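Local coordinates for protein acetyltransferase PA1377 (PDB 2VI7) that probably transfers an acetyl group to an amine as a member of the GNAT (GCN5-related) N-acetyltransferase family, at residues A23-D27 and P28-R32; R105-G108 and E109-I113. One frame throughout, in Å; residues are numbered along the deposited sequence.

Contact 1 of 2, residues A23-D27 and P28-R32; sequences ALYND and PAVAR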
ATOM      1  N   ALA A  23      -5.754 -16.366 -18.400  1.00 41.29           N
ATOM      2  CA  ALA A  23      -6.973 -16.259 -19.186  1.00 40.59           C
ATOM      3  C   ALA A  23      -8.035 -15.511 -18.389  1.00 40.40           C
ATOM      4  O   ALA A  23      -8.801 -14.720 -18.948  1.00 42.09           O
ATOM      5  CB  ALA A  23      -7.484 -17.642 -19.552  1.00 39.14           C
ATOM      6  N   LEU A  24      -8.084 -15.769 -17.085  1.00 39.75           N
ATOM      7  CA  LEU A  24      -9.056 -15.118 -16.208  1.00 38.96           C
ATOM      8  C   LEU A  24      -8.967 -13.596 -16.327  1.00 38.64           C
ATOM      9  O   LEU A  24      -9.961 -12.914 -16.557  1.00 38.40           O
ATOM     10  CB  LEU A  24      -8.818 -15.524 -14.749  1.00 37.46           C
ATOM     11  CG  LEU A  24      -9.697 -14.812 -13.711  1.00 36.07           C
ATOM     12  CD1 LEU A  24     -11.148 -15.260 -13.887  1.00 35.04           C
ATOM     13  CD2 LEU A  24      -9.187 -15.114 -12.300  1.00 33.72           C
ATOM     14  N   TYR A  25      -7.757 -13.075 -16.175  1.00 39.58           N
ATOM     15  CA  TYR A  25      -7.520 -11.644 -16.243  1.00 41.01           C
ATOM     16  C   TYR A  25      -7.602 -11.072 -17.653  1.00 42.02           C
ATOM     17  O   TYR A  25      -7.691  -9.855 -17.825  1.00 41.74           O
ATOM     18  CB  TYR A  25      -6.166 -11.335 -15.608  1.00 42.73           C
ATOM     19  CG  TYR A  25      -6.156 -11.583 -14.114  1.00 45.46           C
ATOM     20  CD1 TYR A  25      -5.008 -12.043 -13.466  1.00 47.37           C
ATOM     21  CD2 TYR A  25      -7.299 -11.349 -13.343  1.00 46.39           C
ATOM     22  CE1 TYR A  25      -5.001 -12.268 -12.083  1.00 49.09           C
ATOM     23  CE2 TYR A  25      -7.304 -11.567 -11.969  1.00 48.15           C
ATOM     24  CZ  TYR A  25      -6.153 -12.024 -11.342  1.00 49.62           C
ATOM     25  OH  TYR A  25      -6.147 -12.223  -9.980  1.00 51.78           O
ATOM     26  N   ASN A  26      -7.578 -11.944 -18.661  1.00 42.70           N
ATOM     27  CA  ASN A  26      -7.670 -11.489 -20.041  1.00 43.29           C
ATOM     28  C   ASN A  26      -9.113 -11.140 -20.389  1.00 41.90           C
ATOM     29  O   ASN A  26      -9.386 -10.644 -21.476  1.00 42.99           O
ATOM     30  CB  ASN A  26      -7.109 -12.541 -21.012  1.00 45.72           C
ATOM     31  CG  ASN A  26      -5.590 -12.448 -21.166  1.00 48.19           C
ATOM     32  OD1 ASN A  26      -4.916 -11.702 -20.444  1.00 49.75           O
ATOM     33  ND2 ASN A  26      -5.044 -13.213 -22.108  1.00 49.66           N
ATOM     34  N   ASP A  27     -10.036 -11.408 -19.471  1.00 39.66           N
ATOM     35  CA  ASP A  27     -11.434 -11.047 -19.686  1.00 38.28           C
ATOM     36  C   ASP A  27     -11.527  -9.629 -19.119  1.00 37.07           C
ATOM     37  O   ASP A  27     -11.397  -9.429 -17.912  1.00 36.62           O
ATOM     38  CB  ASP A  27     -12.379 -11.979 -18.917  1.00 38.29           C
ATOM     39  CG  ASP A  27     -13.859 -11.626 -19.123  1.00 39.48           C
ATOM     40  OD1 ASP A  27     -14.153 -10.509 -19.609  1.00 38.17           O
ATOM     41  OD2 ASP A  27     -14.729 -12.462 -18.785  1.00 39.82           O
ATOM     42  N   PRO A  28     -11.745  -8.626 -19.985  1.00 36.39           N
ATOM     43  CA  PRO A  28     -11.840  -7.231 -19.542  1.00 35.85           C
ATOM     44  C   PRO A  28     -12.891  -6.961 -18.465  1.00 35.18           C
ATOM     45  O   PRO A  28     -12.745  -6.030 -17.672  1.00 36.31           O
ATOM     46  CB  PRO A  28     -12.100  -6.471 -20.848  1.00 35.45           C
ATOM     47  CG  PRO A  28     -12.860  -7.458 -21.658  1.00 36.87           C
ATOM     48  CD  PRO A  28     -12.086  -8.743 -21.412  1.00 36.91           C
ATOM     49  N   ALA A  29     -13.942  -7.776 -18.429  1.00 33.31           N
ATOM     50  CA  ALA A  29     -14.993  -7.621 -17.430  1.00 31.36           C
ATOM     51  C   ALA A  29     -14.457  -7.994 -16.045  1.00 30.43           C
ATOM     52  O   ALA A  29     -14.942  -7.515 -15.018  1.00 30.48           O
ATOM     53  CB  ALA A  29     -16.163  -8.506 -17.785  1.00 32.23           C
ATOM     54  N   VAL A  30     -13.457  -8.866 -16.028  1.00 29.03           N
ATOM     55  CA  VAL A  30     -12.830  -9.305 -14.786  1.00 29.06           C
ATOM     56  C   VAL A  30     -11.702  -8.342 -14.424  1.00 29.63           C
ATOM     57  O   VAL A  30     -11.649  -7.823 -13.307  1.00 30.81           O
ATOM     58  CB  VAL A  30     -12.222 -10.729 -14.921  1.00 27.61           C
ATOM     59  CG1 VAL A  30     -11.437 -11.092 -13.665  1.00 27.03           C
ATOM     60  CG2 VAL A  30     -13.319 -11.739 -15.167  1.00 27.07           C
ATOM     61  N   ALA A  31     -10.808  -8.102 -15.379  1.00 28.83           N
ATOM     62  CA  ALA A  31      -9.673  -7.218 -15.168  1.00 28.18           C
ATOM     63  C   ALA A  31     -10.057  -5.793 -14.777  1.00 28.41           C
ATOM     64  O   ALA A  31      -9.370  -5.167 -13.973  1.00 28.95           O
ATOM     65  CB  ALA A  31      -8.797  -7.192 -16.419  1.00 27.96           C
ATOM     66  N   ARG A  32     -11.158  -5.279 -15.317  1.00 28.63           N
ATOM     67  CA  ARG A  32     -11.533  -3.902 -15.021  1.00 28.69           C
ATOM     68  C   ARG A  32     -12.017  -3.636 -13.610  1.00 29.06           C
ATOM     69  O   ARG A  32     -11.964  -2.501 -13.157  1.00 30.42           O
ATOM     70  CB  ARG A  32     -12.564  -3.389 -16.030  1.00 28.82           C
ATOM     71  CG  ARG A  32     -13.928  -4.002 -15.916  1.00 33.67           C
ATOM     72  CD  ARG A  32     -14.871  -3.451 -16.975  1.00 37.05           C
ATOM     73  NE  ARG A  32     -15.394  -2.125 -16.645  1.00 41.03           N
ATOM     74  CZ  ARG A  32     -16.264  -1.878 -15.663  1.00 42.90           C
ATOM     75  NH1 ARG A  32     -16.712  -2.868 -14.899  1.00 44.35           N
ATOM     76  NH2 ARG A  32     -16.713  -0.642 -15.460  1.00 43.20           N
TER

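Contact 2 of 2, residues R105-G108 and E109-I113; sequences RLLG and ELLDI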
ATOM      1  N   ARG A 105     -17.028 -17.919  -1.932  1.00 31.51           N
ATOM      2  CA  ARG A 105     -16.250 -19.132  -1.717  1.00 30.94           C
ATOM      3  C   ARG A 105     -14.795 -18.766  -1.440  1.00 29.57           C
ATOM      4  O   ARG A 105     -14.209 -19.169  -0.430  1.00 27.78           O
ATOM      5  CB  ARG A 105     -16.339 -20.003  -2.967  1.00 33.43           C
ATOM      6  CG  ARG A 105     -15.847 -21.427  -2.809  1.00 38.75           C
ATOM      7  CD  ARG A 105     -16.929 -22.344  -2.260  1.00 42.28           C
ATOM      8  NE  ARG A 105     -16.536 -23.752  -2.350  1.00 46.88           N
ATOM      9  CZ  ARG A 105     -15.576 -24.316  -1.618  1.00 49.08           C
ATOM     10  NH1 ARG A 105     -15.289 -25.604  -1.777  1.00 50.82           N
ATOM     11  NH2 ARG A 105     -14.907 -23.599  -0.721  1.00 50.60           N
ATOM     12  N   LEU A 106     -14.225 -17.991  -2.357  1.00 28.84           N
ATOM     13  CA  LEU A 106     -12.845 -17.542  -2.259  1.00 27.86           C
ATOM     14  C   LEU A 106     -12.589 -16.693  -1.014  1.00 27.40           C
ATOM     15  O   LEU A 106     -11.648 -16.961  -0.264  1.00 28.05           O
ATOM     16  CB  LEU A 106     -12.463 -16.729  -3.510  1.00 26.94           C
ATOM     17  CG  LEU A 106     -12.121 -17.453  -4.819  1.00 25.79           C
ATOM     18  CD1 LEU A 106     -12.134 -16.457  -5.971  1.00 25.92           C
ATOM     19  CD2 LEU A 106     -10.763 -18.127  -4.704  1.00 25.45           C
ATOM     20  N   LEU A 107     -13.428 -15.680  -0.799  1.00 25.69           N
ATOM     21  CA  LEU A 107     -13.263 -14.768   0.329  1.00 25.43           C
ATOM     22  C   LEU A 107     -13.437 -15.448   1.679  1.00 26.04           C
ATOM     23  O   LEU A 107     -12.626 -15.261   2.582  1.00 27.01           O
ATOM     24  CB  LEU A 107     -14.233 -13.578   0.203  1.00 22.46           C
ATOM     25  CG  LEU A 107     -14.076 -12.460   1.244  1.00 21.39           C
ATOM     26  CD1 LEU A 107     -12.629 -11.969   1.257  1.00 19.64           C
ATOM     27  CD2 LEU A 107     -15.040 -11.317   0.954  1.00 20.11           C
ATOM     28  N   GLY A 108     -14.494 -16.239   1.812  1.00 26.47           N
ATOM     29  CA  GLY A 108     -14.735 -16.932   3.057  1.00 27.29           C
ATOM     30  C   GLY A 108     -13.533 -17.766   3.450  1.00 29.50           C
ATOM     31  O   GLY A 108     -13.170 -17.840   4.621  1.00 31.02           O
ATOM     32  N   GLU A 109     -12.893 -18.375   2.459  1.00 30.17           N
ATOM     33  CA  GLU A 109     -11.737 -19.223   2.701  1.00 30.29           C
ATOM     34  C   GLU A 109     -10.474 -18.440   3.053  1.00 29.20           C
ATOM     35  O   GLU A 109      -9.672 -18.905   3.855  1.00 29.40           O
ATOM     36  CB  GLU A 109     -11.477 -20.109   1.483  1.00 33.67           C
ATOM     37  CG  GLU A 109     -10.505 -21.251   1.738  1.00 39.01           C
ATOM     38  CD  GLU A 109     -11.193 -22.485   2.302  1.00 42.21           C
ATOM     39  OE1 GLU A 109     -12.392 -22.390   2.654  1.00 42.66           O
ATOM     40  OE2 GLU A 109     -10.527 -23.539   2.387  1.00 44.06           O
ATOM     41  N   LEU A 110     -10.279 -17.269   2.450  1.00 27.93           N
ATOM     42  CA  LEU A 110      -9.108 -16.453   2.767  1.00 25.85           C
ATOM     43  C   LEU A 110      -9.240 -15.933   4.195  1.00 25.42           C
ATOM     44  O   LEU A 110      -8.246 -15.797   4.910  1.00 25.56           O
ATOM     45  CB  LEU A 110      -8.991 -15.253   1.822  1.00 26.77           C
ATOM     46  CG  LEU A 110      -8.615 -15.435   0.352  1.00 26.78           C
ATOM     47  CD1 LEU A 110      -8.526 -14.077  -0.297  1.00 27.35           C
ATOM     48  CD2 LEU A 110      -7.283 -16.141   0.233  1.00 28.16           C
ATOM     49  N   LEU A 111     -10.475 -15.641   4.597  1.00 24.07           N
ATOM     50  CA  LEU A 111     -10.760 -15.129   5.931  1.00 24.37           C
ATOM     51  C   LEU A 111     -10.607 -16.213   6.990  1.00 26.53           C
ATOM     52  O   LEU A 111     -10.328 -15.912   8.148  1.00 26.59           O
ATOM     53  CB  LEU A 111     -12.169 -14.539   5.972  1.00 22.30           C
ATOM     54  CG  LEU A 111     -12.341 -13.305   5.089  1.00 20.28           C
ATOM     55  CD1 LEU A 111     -13.755 -12.766   5.196  1.00 19.16           C
ATOM     56  CD2 LEU A 111     -11.324 -12.259   5.506  1.00 20.57           C
ATOM     57  N   ASP A 112     -10.805 -17.470   6.590  1.00 28.07           N
ATOM     58  CA  ASP A 112     -10.638 -18.599   7.496  1.00 28.50           C
ATOM     59  C   ASP A 112      -9.142 -18.685   7.809  1.00 29.69           C
ATOM     60  O   ASP A 112      -8.742 -18.882   8.958  1.00 30.59           O
ATOM     61  CB  ASP A 112     -11.091 -19.905   6.833  1.00 31.71           C
ATOM     62  CG  ASP A 112     -10.790 -21.141   7.700  1.00 35.68           C
ATOM     63  OD1 ASP A 112     -10.248 -22.144   7.174  1.00 37.27           O
ATOM     64  OD2 ASP A 112     -11.096 -21.106   8.911  1.00 37.05           O
ATOM     65  N   ILE A 113      -8.322 -18.532   6.772  1.00 28.39           N
ATOM     66  CA  ILE A 113      -6.874 -18.572   6.919  1.00 28.37           C
ATOM     67  C   ILE A 113      -6.395 -17.391   7.763  1.00 28.02           C
ATOM     68  O   ILE A 113      -5.534 -17.540   8.633  1.00 28.98           O
ATOM     69  CB  ILE A 113      -6.168 -18.495   5.547  1.00 28.45           C
ATOM     70  CG1 ILE A 113      -6.523 -19.715   4.695  1.00 28.77           C
ATOM     71  CG2 ILE A 113      -4.665 -18.380   5.748  1.00 28.13           C
ATOM     72  CD1 ILE A 113      -6.073 -21.039   5.280  1.00 31.36           C
TER

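Contact 1 of 2, residues A23-D27 and P28-R32
Asp27 caps the helix that follows it, its carboxylate oxygen OD1 accepting from Ala29 N at 3.0 Å, the amide coming from above the carboxylate plane and not within it. With CG anti to the backbone N (chi1 -180°), the carboxylate lies beside its own carbonyl carbon, within reach of Ala29 N. The carbonyl oxygen Asp27 O takes two more donors: Ala31 N at 2.9 Å, almost straight at 172°, and Val30 N at 2.8 Å, more bent and well above the carbonyl plane. Three successive amides at the start of helix 28-31 are thus satisfied by one residue. Asp27 is the N-cap of that helix, with Pro28 directly after it, and the short helix 28-31 follows helix 18-25 across a sharp bend, in the N-terminal region of the GNAT fold. Val30 points back at the preceding segment. Its CG1 reaches Leu24 CG at 4.1 Å and approaches the Tyr25 ring at its edge, 4.2 Å from CD2, while CG2 packs against Asp27 CB at 3.9 Å. The Val30 side chain crosses those of Leu24, Tyr25 and Asp27 at roughly right angles. Beyond it, the methyl Ala31 CB lies 3.2 Å from Tyr25 O. Farther out, Leu24 and Tyr25 rest on Ser72 of strand 68-77, and Tyr25 and Val30 share Ala94 of strand 86-95. Asn26 OD1 accepts from Gln40 N, and Arg82 of the second subunit donates to the carbonyl oxygens of Ala31 and Arg32.

Contact 2 of 2, residues R105-G108 and E109-I113
Glu109 packs its CB over the preceding turn of helix 102-117, 3.5 Å from Arg105 O, and its amide bonds to that same oxygen, Glu109 N to Arg105 O 3.3 Å. Its chain, extended from the backbone at chi1, bends at chi2 (86°) and brings the carboxylate alongside Arg105. There OE1 faces the edge of the guanidinium near its plane, but Arg105 NH2 to Glu109 OE1 is 4.4 Å, too long for a salt bridge; any attraction is probably modest. Leu107 makes the apolar contact of the segment. Its CG lies 4.0 Å from Leu111 CD1 and its CD1 4.1 Å from Leu111 CG, and Leu107 O receives Leu111 N at 3.0 Å. Leu111 has CG beside its backbone N (chi1 -65°), which turns the side chain back over the Leu107 carbonyl. Gly108 brings only backbone: its oxygen accepts a weak bond from Asp112 N at 3.1 Å, while Asp112 OD2 is hydrogen-bonded to Asn116 ND2 one turn on. These i to i+4 pairs are those of a regular alpha-helix, here the crossover of the beta-alpha-beta unit between parallel strands 86-95 and 122-128. Leu106 and Leu110 lie on Leu61 of strand 58-65, Arg105 and Glu109 reach Leu10 of strand 8-12, and Leu107 packs on Leu137 and Tyr138 of helix 132-140, with Phe141 against both Leu107 and Leu111.

In the fold
From the N terminus the chain runs through strand 8-12 into helix 18-25, and contact 1 closes the tight bend from that helix into 28-31. After helix 42-49 the strands 58-65, 68-77 and 86-95 follow, and contact 2 then joins successive turns within helix 102-117. The two are in series, neither nesting nor crossing, with centres about 21 Å apart on opposite sides of the chain's centre and nearest atoms about 7 Å apart. The central sheet links them: contact 1 leans on strands 68-77 and 86-95 and reaches the second subunit, whereas contact 2 packs on strands 8-12 and 58-65 and meets helix 132-140.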